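Local coordinates for protein geranyltranstransferase (Roseobacter denitrificans, PDB 4LLS) that probably condenses isopentenyl diphosphate with allylic diphosphates to build farnesyl and geranylgeranyl diphosphate, with divalent metal ions as cofactor, at residues F68-T73 / I205-Q210; I85-A90 / E141-P146; A156-S161 / A213-A218; I240-G245 / V254-S259. One frame throughout, in Å; residues are numbered along the deposited sequence.

Contact 1: F68-T73 / I205-Q210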
# COMPACT_ATOMS: atom_id res chain seq x y z
N PHE A 68 -12.37 -4.88 -15.03
CA PHE A 68 -13.51 -5.43 -15.77
C PHE A 68 -14.20 -6.53 -15.00
O PHE A 68 -15.45 -6.61 -14.96
CB PHE A 68 -13.06 -5.94 -17.16
CG PHE A 68 -14.14 -6.54 -17.98
CD1 PHE A 68 -14.10 -7.89 -18.30
CD2 PHE A 68 -15.10 -5.73 -18.57
CE1 PHE A 68 -15.06 -8.43 -19.15
CE2 PHE A 68 -16.03 -6.27 -19.45
CZ PHE A 68 -15.98 -7.60 -19.75
N LEU A 69 -13.44 -7.42 -14.38
CA LEU A 69 -14.04 -8.45 -13.55
C LEU A 69 -14.90 -7.87 -12.44
O LEU A 69 -15.96 -8.40 -12.11
CB LEU A 69 -12.98 -9.40 -12.98
CG LEU A 69 -12.38 -10.36 -14.01
CD1 LEU A 69 -11.16 -11.05 -13.45
CD2 LEU A 69 -13.40 -11.41 -14.44
N VAL A 70 -14.41 -6.80 -11.82
CA VAL A 70 -15.19 -6.15 -10.77
C VAL A 70 -16.50 -5.62 -11.33
O VAL A 70 -17.58 -5.90 -10.80
CB VAL A 70 -14.42 -5.00 -10.09
CG1 VAL A 70 -15.30 -4.20 -9.15
CG2 VAL A 70 -13.20 -5.53 -9.36
N LEU A 71 -16.41 -4.90 -12.43
CA LEU A 71 -17.61 -4.29 -13.03
C LEU A 71 -18.59 -5.36 -13.48
O LEU A 71 -19.80 -5.21 -13.32
CB LEU A 71 -17.24 -3.40 -14.19
CG LEU A 71 -16.43 -2.16 -13.82
CD1 LEU A 71 -16.03 -1.34 -15.02
CD2 LEU A 71 -17.20 -1.29 -12.86
N GLU A 72 -18.09 -6.43 -14.06
CA GLU A 72 -19.00 -7.44 -14.61
C GLU A 72 -19.57 -8.37 -13.56
O GLU A 72 -20.71 -8.81 -13.67
CB GLU A 72 -18.31 -8.21 -15.75
CG GLU A 72 -18.09 -7.37 -16.97
CD GLU A 72 -19.37 -6.77 -17.52
OE1 GLU A 72 -19.37 -5.57 -17.85
OE2 GLU A 72 -20.39 -7.49 -17.53
N THR A 73 -18.82 -8.69 -12.52
CA THR A 73 -19.42 -9.43 -11.42
C THR A 73 -20.39 -8.56 -10.63
O THR A 73 -21.38 -9.07 -10.10
CB THR A 73 -18.35 -10.09 -10.53
OG1 THR A 73 -17.54 -9.10 -9.88
CG2 THR A 73 -17.50 -11.09 -11.34
N ILE A 205 -6.72 -11.58 -9.01
CA ILE A 205 -7.81 -11.97 -9.96
C ILE A 205 -8.96 -12.54 -9.15
O ILE A 205 -10.14 -12.26 -9.42
CB ILE A 205 -7.26 -12.95 -11.04
CG1 ILE A 205 -6.42 -12.18 -12.01
CG2 ILE A 205 -8.42 -13.63 -11.74
CD1 ILE A 205 -5.62 -13.01 -12.98
N GLY A 206 -8.66 -13.28 -8.11
CA GLY A 206 -9.68 -13.78 -7.18
C GLY A 206 -10.44 -12.68 -6.48
O GLY A 206 -11.67 -12.73 -6.35
N TRP A 207 -9.75 -11.65 -6.02
CA TRP A 207 -10.40 -10.52 -5.38
C TRP A 207 -11.32 -9.84 -6.38
O TRP A 207 -12.45 -9.50 -6.06
CB TRP A 207 -9.37 -9.54 -4.84
CG TRP A 207 -9.96 -8.45 -3.97
CD1 TRP A 207 -10.20 -8.53 -2.62
CD2 TRP A 207 -10.55 -7.21 -4.40
NE1 TRP A 207 -10.79 -7.38 -2.17
CE2 TRP A 207 -11.07 -6.58 -3.23
CE3 TRP A 207 -10.74 -6.59 -5.63
CZ2 TRP A 207 -11.65 -5.32 -3.27
CZ3 TRP A 207 -11.34 -5.34 -5.67
CH2 TRP A 207 -11.79 -4.72 -4.50
N SER A 208 -10.86 -9.66 -7.60
CA SER A 208 -11.63 -8.97 -8.62
C SER A 208 -12.93 -9.71 -8.94
O SER A 208 -14.00 -9.08 -9.06
CB SER A 208 -10.81 -8.84 -9.89
OG SER A 208 -9.62 -8.13 -9.69
N ALA A 209 -12.84 -11.02 -9.10
CA ALA A 209 -14.04 -11.79 -9.46
C ALA A 209 -15.00 -11.91 -8.30
O ALA A 209 -16.23 -11.93 -8.52
CB ALA A 209 -13.68 -13.13 -9.99
N GLN A 210 -14.50 -11.94 -7.08
CA GLN A 210 -15.38 -12.06 -5.94
C GLN A 210 -16.02 -10.73 -5.61
O GLN A 210 -16.97 -10.71 -4.83
CB GLN A 210 -14.64 -12.60 -4.71
CG GLN A 210 -14.27 -14.05 -4.88
CD GLN A 210 -13.60 -14.62 -3.65
OE1 GLN A 210 -14.25 -14.93 -2.64
NE2 GLN A 210 -12.29 -14.62 -3.66
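Leu69 and Ser208 meet side by side, CB to CB at 3.8 Å, where helix 65-76 runs along helix 190-215. The axes of segments 68-73 and 205-210 approach to 7.4 Å and run only 23° from parallel. Ser208 is small enough to allow this closeness, and its hydroxyl turns back to Leu204 O of its own helix. Leu69 reaches past it with CD1, which lies 4.1 Å from Ile205 CG2. On the other flank, Val70 points CG2 into the angle between Ser208 and Trp207, reaching Trp207 CZ3 obliquely at 4.1 Å. Val70 CA itself makes a CA-H...O contact of 3.6 Å with Ser208 O.

Thr73 holds the C-terminal end of the contact. Its OG1 sits between the backbone N and the carbonyl carbon (chi1 65°), from where it reaches back to donate to Leu69 O at 2.8 Å. Leu69 O also accepts from Thr73 N, on the opposite face of its carbonyl plane. Thr73 OG1 takes a further bond from Gly212 N, while CG2 rests 3.2 Å from Ala209 O. A valine in place of Thr73 would probably leave the N-H of Gly212 without this acceptor.

The pair is buried in the helical bundle. Helix 297-308 and helix 221-244 pack on Leu69, helix 81-102 covers Val70 and Ser208, and Trp207 NE1 bonds to Ser161 and Leu158 of helix 152-166.

Contact 2: I85-A90 / E141-P146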
# COMPACT_ATOMS: atom_id res chain seq x y z
N ILE A 85 -17.47 1.09 -9.90
CA ILE A 85 -16.27 1.75 -10.45
C ILE A 85 -15.20 2.00 -9.38
O ILE A 85 -14.01 2.03 -9.69
CB ILE A 85 -16.65 3.04 -11.22
CG1 ILE A 85 -15.48 3.51 -12.06
CG2 ILE A 85 -17.13 4.13 -10.28
CD1 ILE A 85 -14.99 2.55 -13.13
N TRP A 86 -15.60 2.30 -8.13
CA TRP A 86 -14.63 2.57 -7.09
C TRP A 86 -13.75 1.34 -6.87
O TRP A 86 -12.51 1.46 -6.74
CB TRP A 86 -15.32 3.00 -5.80
CG TRP A 86 -15.98 4.34 -5.92
CD1 TRP A 86 -17.25 4.60 -6.34
CD2 TRP A 86 -15.35 5.60 -5.75
NE1 TRP A 86 -17.44 5.97 -6.47
CE2 TRP A 86 -16.28 6.61 -6.12
CE3 TRP A 86 -14.05 5.98 -5.39
CZ2 TRP A 86 -15.95 7.96 -6.10
CZ3 TRP A 86 -13.75 7.30 -5.34
CH2 TRP A 86 -14.70 8.29 -5.66
N SER A 87 -14.37 0.17 -6.72
CA SER A 87 -13.62 -1.06 -6.49
C SER A 87 -12.86 -1.49 -7.74
O SER A 87 -11.74 -2.05 -7.66
CB SER A 87 -14.57 -2.16 -6.07
OG SER A 87 -15.05 -1.94 -4.77
N ALA A 88 -13.40 -1.24 -8.91
CA ALA A 88 -12.70 -1.55 -10.15
C ALA A 88 -11.42 -0.73 -10.29
O ALA A 88 -10.38 -1.24 -10.72
CB ALA A 88 -13.63 -1.32 -11.37
N THR A 89 -11.52 0.57 -10.04
CA THR A 89 -10.37 1.44 -10.05
C THR A 89 -9.38 1.05 -8.95
O THR A 89 -8.17 1.08 -9.17
CB THR A 89 -10.80 2.91 -10.00
OG1 THR A 89 -11.78 3.11 -11.06
CG2 THR A 89 -9.68 3.84 -10.21
N ALA A 90 -9.90 0.68 -7.79
CA ALA A 90 -9.03 0.25 -6.68
C ALA A 90 -8.14 -0.91 -7.09
O ALA A 90 -6.94 -0.89 -6.83
CB ALA A 90 -9.85 -0.11 -5.46
N GLU A 141 -7.89 3.83 -0.45
CA GLU A 141 -8.75 5.01 -0.44
C GLU A 141 -9.98 4.78 -1.29
O GLU A 141 -11.10 5.06 -0.88
CB GLU A 141 -7.99 6.23 -0.90
CG GLU A 141 -8.85 7.48 -0.93
CD GLU A 141 -8.10 8.78 -1.16
OE1 GLU A 141 -6.88 8.75 -1.35
OE2 GLU A 141 -8.75 9.87 -1.26
N LEU A 142 -9.77 4.20 -2.47
CA LEU A 142 -10.87 4.00 -3.42
C LEU A 142 -11.92 3.00 -2.92
O LEU A 142 -13.12 3.22 -3.09
CB LEU A 142 -10.30 3.62 -4.78
CG LEU A 142 -9.49 4.69 -5.48
CD1 LEU A 142 -8.76 4.16 -6.68
CD2 LEU A 142 -10.42 5.83 -5.87
N VAL A 143 -11.49 1.90 -2.29
CA VAL A 143 -12.44 0.89 -1.86
C VAL A 143 -13.18 1.29 -0.60
O VAL A 143 -14.27 0.74 -0.32
CB VAL A 143 -11.72 -0.47 -1.77
CG1 VAL A 143 -10.89 -0.64 -0.53
CG2 VAL A 143 -12.62 -1.64 -2.08
N THR A 144 -12.66 2.24 0.18
CA THR A 144 -13.30 2.66 1.40
C THR A 144 -14.05 3.97 1.27
O THR A 144 -14.74 4.40 2.20
CB THR A 144 -12.33 2.70 2.59
OG1 THR A 144 -11.26 3.59 2.33
CG2 THR A 144 -11.82 1.31 2.94
N HIS A 145 -13.87 4.64 0.14
CA HIS A 145 -14.63 5.84 -0.16
C HIS A 145 -16.11 5.52 -0.06
O HIS A 145 -16.54 4.45 -0.46
CB HIS A 145 -14.26 6.28 -1.54
CG HIS A 145 -14.82 7.61 -1.91
ND1 HIS A 145 -16.14 7.76 -2.23
CD2 HIS A 145 -14.23 8.81 -2.11
CE1 HIS A 145 -16.36 9.03 -2.54
NE2 HIS A 145 -15.22 9.69 -2.47
N PRO A 146 -16.92 6.46 0.45
CA PRO A 146 -18.33 6.15 0.64
C PRO A 146 -19.08 5.82 -0.67
O PRO A 146 -20.12 5.12 -0.62
CB PRO A 146 -18.90 7.42 1.28
CG PRO A 146 -17.85 8.45 1.24
CD PRO A 146 -16.52 7.75 1.03
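Trp86 and His145 stack face to face where helix 81-102 packs on the C-terminal end of helix 125-144, in the all-helical fold of the polyprenyl synthases. The tryptophan six-membered ring and the imidazole have centroids 3.9 Å apart and planes tilted by 12°. Trp86 CH2 sits over the middle of the imidazole, 3.5 Å from His145 NE2. Pro146 CD lies over the opposite face, toward its rim. His145 leaves the helix here, and its CG stands anti to the backbone N (chi1 -172°), which brings the ring up against the indole. His145 ND1 bonds to Gly147 N, which helps fix the ring's rotation.

Leu142 splits its methyls between two partners. CD2 lies obliquely against Trp86 CE3 at 3.7 Å, and CD1 meets Thr89 CG2 at 3.7 Å. Its CB packs on Ala90 CB at 3.8 Å. A serine in place of Trp86 would probably leave the imidazole without its stacking partner and open a gap beside Leu142.

Around the pair, His38 of helix 22-43 makes an edge-to-face contact with Trp86. Ser87 and Val143 pack on Leu158 of helix 152-166 and on Trp207 of helix 190-215. Glu141 forms a salt bridge with Arg164 of the second subunit.

Contact 3: A156-S161 / A213-A218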
# COMPACT_ATOMS: atom_id res chain seq x y z
N ALA A 156 -15.60 -2.11 4.55
CA ALA A 156 -14.58 -2.64 5.44
C ALA A 156 -14.15 -4.03 5.02
O ALA A 156 -12.95 -4.34 5.06
CB ALA A 156 -15.14 -2.69 6.85
N ASP A 157 -15.09 -4.87 4.57
CA ASP A 157 -14.80 -6.21 4.14
C ASP A 157 -14.02 -6.22 2.83
O ASP A 157 -13.15 -7.08 2.64
CB ASP A 157 -16.05 -7.05 4.00
CG ASP A 157 -15.72 -8.51 3.75
OD1 ASP A 157 -15.07 -9.13 4.62
OD2 ASP A 157 -16.06 -8.99 2.66
N LEU A 158 -14.38 -5.32 1.91
CA LEU A 158 -13.60 -5.16 0.66
C LEU A 158 -12.16 -4.83 1.00
O LEU A 158 -11.23 -5.36 0.36
CB LEU A 158 -14.17 -4.08 -0.23
CG LEU A 158 -15.48 -4.44 -0.96
CD1 LEU A 158 -16.02 -3.16 -1.56
CD2 LEU A 158 -15.31 -5.53 -1.98
N ALA A 159 -11.94 -3.91 1.92
CA ALA A 159 -10.56 -3.49 2.26
C ALA A 159 -9.81 -4.62 2.97
O ALA A 159 -8.65 -4.87 2.66
CB ALA A 159 -10.55 -2.26 3.12
N LEU A 160 -10.44 -5.31 3.93
CA LEU A 160 -9.80 -6.39 4.62
C LEU A 160 -9.40 -7.49 3.63
O LEU A 160 -8.27 -7.99 3.67
CB LEU A 160 -10.70 -6.94 5.74
CG LEU A 160 -10.11 -8.05 6.59
CD1 LEU A 160 -8.81 -7.68 7.28
CD2 LEU A 160 -11.15 -8.50 7.60
N SER A 161 -10.34 -7.93 2.80
CA SER A 161 -10.04 -8.91 1.79
C SER A 161 -8.93 -8.46 0.81
O SER A 161 -8.12 -9.28 0.37
CB SER A 161 -11.33 -9.39 1.07
OG SER A 161 -11.95 -8.36 0.38
N ALA A 213 -19.89 -10.18 -5.86
CA ALA A 213 -20.62 -10.88 -4.84
C ALA A 213 -20.44 -10.17 -3.50
O ALA A 213 -21.42 -10.00 -2.76
CB ALA A 213 -20.20 -12.33 -4.78
N ARG A 214 -19.22 -9.80 -3.16
CA ARG A 214 -19.00 -9.09 -1.91
C ARG A 214 -19.82 -7.79 -1.84
O ARG A 214 -20.42 -7.46 -0.80
CB ARG A 214 -17.51 -8.85 -1.70
CG ARG A 214 -16.75 -10.09 -1.32
CD ARG A 214 -15.31 -9.78 -1.00
NE ARG A 214 -14.59 -10.96 -0.50
CZ ARG A 214 -13.45 -11.44 -0.97
NH1 ARG A 214 -12.82 -10.85 -1.98
NH2 ARG A 214 -12.89 -12.50 -0.39
N LEU A 215 -19.90 -7.05 -2.93
CA LEU A 215 -20.65 -5.81 -2.99
C LEU A 215 -22.14 -6.05 -2.71
O LEU A 215 -22.81 -5.18 -2.16
CB LEU A 215 -20.49 -5.13 -4.34
CG LEU A 215 -19.09 -4.51 -4.55
CD1 LEU A 215 -18.85 -4.17 -6.01
CD2 LEU A 215 -18.97 -3.25 -3.73
N ALA A 216 -22.61 -7.24 -3.06
CA ALA A 216 -24.03 -7.57 -2.90
C ALA A 216 -24.28 -8.40 -1.65
O ALA A 216 -25.38 -8.90 -1.43
CB ALA A 216 -24.55 -8.29 -4.14
N GLN A 217 -23.25 -8.60 -0.83
CA GLN A 217 -23.34 -9.41 0.39
C GLN A 217 -23.88 -10.80 0.03
O GLN A 217 -24.75 -11.35 0.73
CB GLN A 217 -24.24 -8.68 1.43
CG GLN A 217 -23.75 -7.27 1.79
CD GLN A 217 -24.79 -6.42 2.54
OE1 GLN A 217 -25.37 -5.48 2.00
NE2 GLN A 217 -25.05 -6.80 3.76
N ALA A 218 -23.38 -11.34 -1.08
CA ALA A 218 -23.80 -12.62 -1.63
C ALA A 218 -22.70 -13.66 -1.54
O ALA A 218 -21.57 -13.32 -1.28
CB ALA A 218 -24.21 -12.45 -3.08
O HOH W 1 -15.49 -11.43 2.11
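Leu158 and Leu215 form the apolar part of this contact, with side chains crossing at about a right angle and CD1 of Leu158 at 3.7 Å from CD2 of Leu215. The other methyl, Leu158 CD2, lies 4.0 Å from Arg214 CB.

The second kind is packing of a small side chain over the face of a guanidinium. Arg214 is extended from CG to NE and carries its guanidinium across Ser161. Ser161 CB sits over the centre of one face, 3.6 Å from Arg214 CZ. Ser161 OG lies over the same face.

The third is charge joined through water. Asp157 OD2 and Arg214 NE are 4.0 Å apart, beyond a salt bridge, and the carboxylate and guanidinium planes are 71° apart. A water links them, donating to Asp157 OD2 at 2.6 Å and accepting from Arg214 NE at 2.8 Å.

Backbone bonds end the helix just past Leu215. Gln217, with positive phi, is the C-prime residue of a Schellman motif, in which Ala218 N bonds to Ala213 O and Gln217 N to Arg214 O.

The contact thus joins helix 152-166 to the C-terminal end of helix 190-215. Val154 of helix 152-166 packs on Leu215, and Thr144 of the second subunit touches Ala159 and Leu160.

Contact 4: I240-G245 / V254-S259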
# COMPACT_ATOMS: atom_id res chain seq x y z
N ILE A 240 3.10 -18.21 -21.99
CA ILE A 240 3.14 -18.45 -23.45
C ILE A 240 3.54 -17.19 -24.24
O ILE A 240 4.37 -17.25 -25.16
CB ILE A 240 1.80 -19.05 -23.96
CG1 ILE A 240 1.58 -20.48 -23.44
CG2 ILE A 240 1.76 -19.04 -25.49
CD1 ILE A 240 0.20 -21.08 -23.62
N LEU A 241 2.97 -16.04 -23.91
CA LEU A 241 3.31 -14.78 -24.56
C LEU A 241 4.79 -14.44 -24.39
O LEU A 241 5.39 -13.84 -25.31
CB LEU A 241 2.42 -13.63 -24.02
CG LEU A 241 0.96 -13.63 -24.45
CD1 LEU A 241 0.21 -12.56 -23.65
CD2 LEU A 241 0.77 -13.42 -25.94
N ASP A 242 5.39 -14.78 -23.25
CA ASP A 242 6.82 -14.54 -23.07
C ASP A 242 7.62 -15.34 -24.12
O ASP A 242 8.75 -14.97 -24.46
CB ASP A 242 7.33 -14.88 -21.67
CG ASP A 242 8.79 -14.47 -21.50
OD1 ASP A 242 9.07 -13.25 -21.52
OD2 ASP A 242 9.67 -15.36 -21.34
N VAL A 243 7.08 -16.47 -24.54
CA VAL A 243 7.83 -17.40 -25.43
C VAL A 243 7.52 -17.15 -26.90
O VAL A 243 8.42 -17.19 -27.73
CB VAL A 243 7.57 -18.86 -25.03
CG1 VAL A 243 8.16 -19.80 -26.06
CG2 VAL A 243 8.18 -19.11 -23.67
N THR A 244 6.27 -16.87 -27.22
CA THR A 244 5.84 -16.81 -28.61
C THR A 244 5.34 -15.43 -29.02
O THR A 244 5.05 -15.19 -30.19
CB THR A 244 4.72 -17.80 -28.88
OG1 THR A 244 3.58 -17.44 -28.10
CG2 THR A 244 5.16 -19.22 -28.52
N GLY A 245 5.27 -14.51 -28.06
CA GLY A 245 4.61 -13.25 -28.31
C GLY A 245 5.50 -12.23 -28.98
O GLY A 245 6.71 -12.39 -29.06
N VAL A 254 9.88 -9.65 -24.33
CA VAL A 254 9.61 -11.08 -24.31
C VAL A 254 10.93 -11.86 -24.36
O VAL A 254 12.01 -11.26 -24.48
CB VAL A 254 8.72 -11.51 -25.49
CG1 VAL A 254 7.36 -10.84 -25.41
CG2 VAL A 254 9.40 -11.20 -26.82
N GLY A 255 10.82 -13.16 -24.16
CA GLY A 255 11.99 -14.02 -24.02
C GLY A 255 12.72 -13.89 -22.70
O GLY A 255 13.84 -14.37 -22.56
N LYS A 256 12.06 -13.32 -21.70
CA LYS A 256 12.73 -12.97 -20.45
C LYS A 256 12.91 -14.16 -19.51
O LYS A 256 13.86 -14.18 -18.71
CB LYS A 256 11.94 -11.87 -19.73
CG LYS A 256 11.75 -10.63 -20.58
CD LYS A 256 11.64 -9.39 -19.72
CE LYS A 256 10.28 -9.35 -19.03
NZ LYS A 256 9.45 -8.19 -19.46
N ASP A 257 11.91 -15.03 -19.46
CA ASP A 257 11.81 -16.01 -18.41
C ASP A 257 13.00 -16.98 -18.45
O ASP A 257 13.61 -17.27 -17.42
CB ASP A 257 10.48 -16.79 -18.55
CG ASP A 257 9.26 -15.95 -18.15
OD1 ASP A 257 9.46 -14.91 -17.48
OD2 ASP A 257 8.12 -16.37 -18.46
N ALA A 258 13.32 -17.45 -19.65
CA ALA A 258 14.49 -18.31 -19.86
C ALA A 258 15.81 -17.70 -19.34
O ALA A 258 16.57 -18.36 -18.61
CB ALA A 258 14.61 -18.65 -21.34
N SER A 259 16.05 -16.45 -19.69
CA SER A 259 17.27 -15.77 -19.29
C SER A 259 17.37 -15.64 -17.77
O SER A 259 18.46 -15.76 -17.20
CB SER A 259 17.38 -14.40 -19.98
OG SER A 259 18.52 -13.71 -19.51
O HOH W 2 11.27 -17.51 -21.95
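Asp242 lays its side chain across the start of the short, weakly bonded helical turn about 256-259, and nearly every atom from CB onward has a partner there. The first torsion (-174°) turns CG away from the backbone N, toward segment 254-259. CB passes 3.6 Å from Asp257 OD2. OD1 uses its syn lone pair to accept from Lys256 N at 3.0 Å, a fairly straight bond with 160° at the hydrogen. OD2 accepts from Asp257 N at 2.9 Å, also on the syn side but 32° out of the carboxylate plane. A water donates to Asp242 OD2 at 2.7 Å and accepts from Ala258 N. Two N-H bonds, one to each oxygen, fix the rotation of the carboxylate, which turns its oxygens toward the first backbone N-H groups of the turn. These bonds and the water probably ease the nearness of Asp257 OD2, 3.4 Å from Asp242 OD2, where two acceptors lie close without bonding.

The backbone adds to this hold. Gly255 N donates to Asp242 O at 2.8 Å, in the carbonyl plane. Next to it, Val254 CG1 rests 3.6 Å from Leu241 O. The lysine chain of Lys256 leads away to a salt bridge with Asp110.

Asp242 is the last aspartate of the second DDxxD motif of the polyprenyl synthases, whose first, Asp238, binds a calcium ion. Here it probably holds segment 254-259 beside the metal and diphosphate site.

Contacts 1, 2 and 3 form one connected cluster, with centres about 11 to 13 Å apart. Contacts 1 and 3 share helix 190-215, and their segments alternate along the chain. Contact 2 falls between the two segments of contact 1 and closes before contact 3 opens. Together the three contacts join five helices: 65-76, 81-102, 125-144, 152-166 and 190-215. Contacts 2 and 3 also touch the second subunit. Contact 4 comes last and lies on the opposite side of the chain's centre, about 27 to 36 Å from the other centres. It is local and sits beside the calcium site, whereas the cluster joins distant parts of the helical bundle.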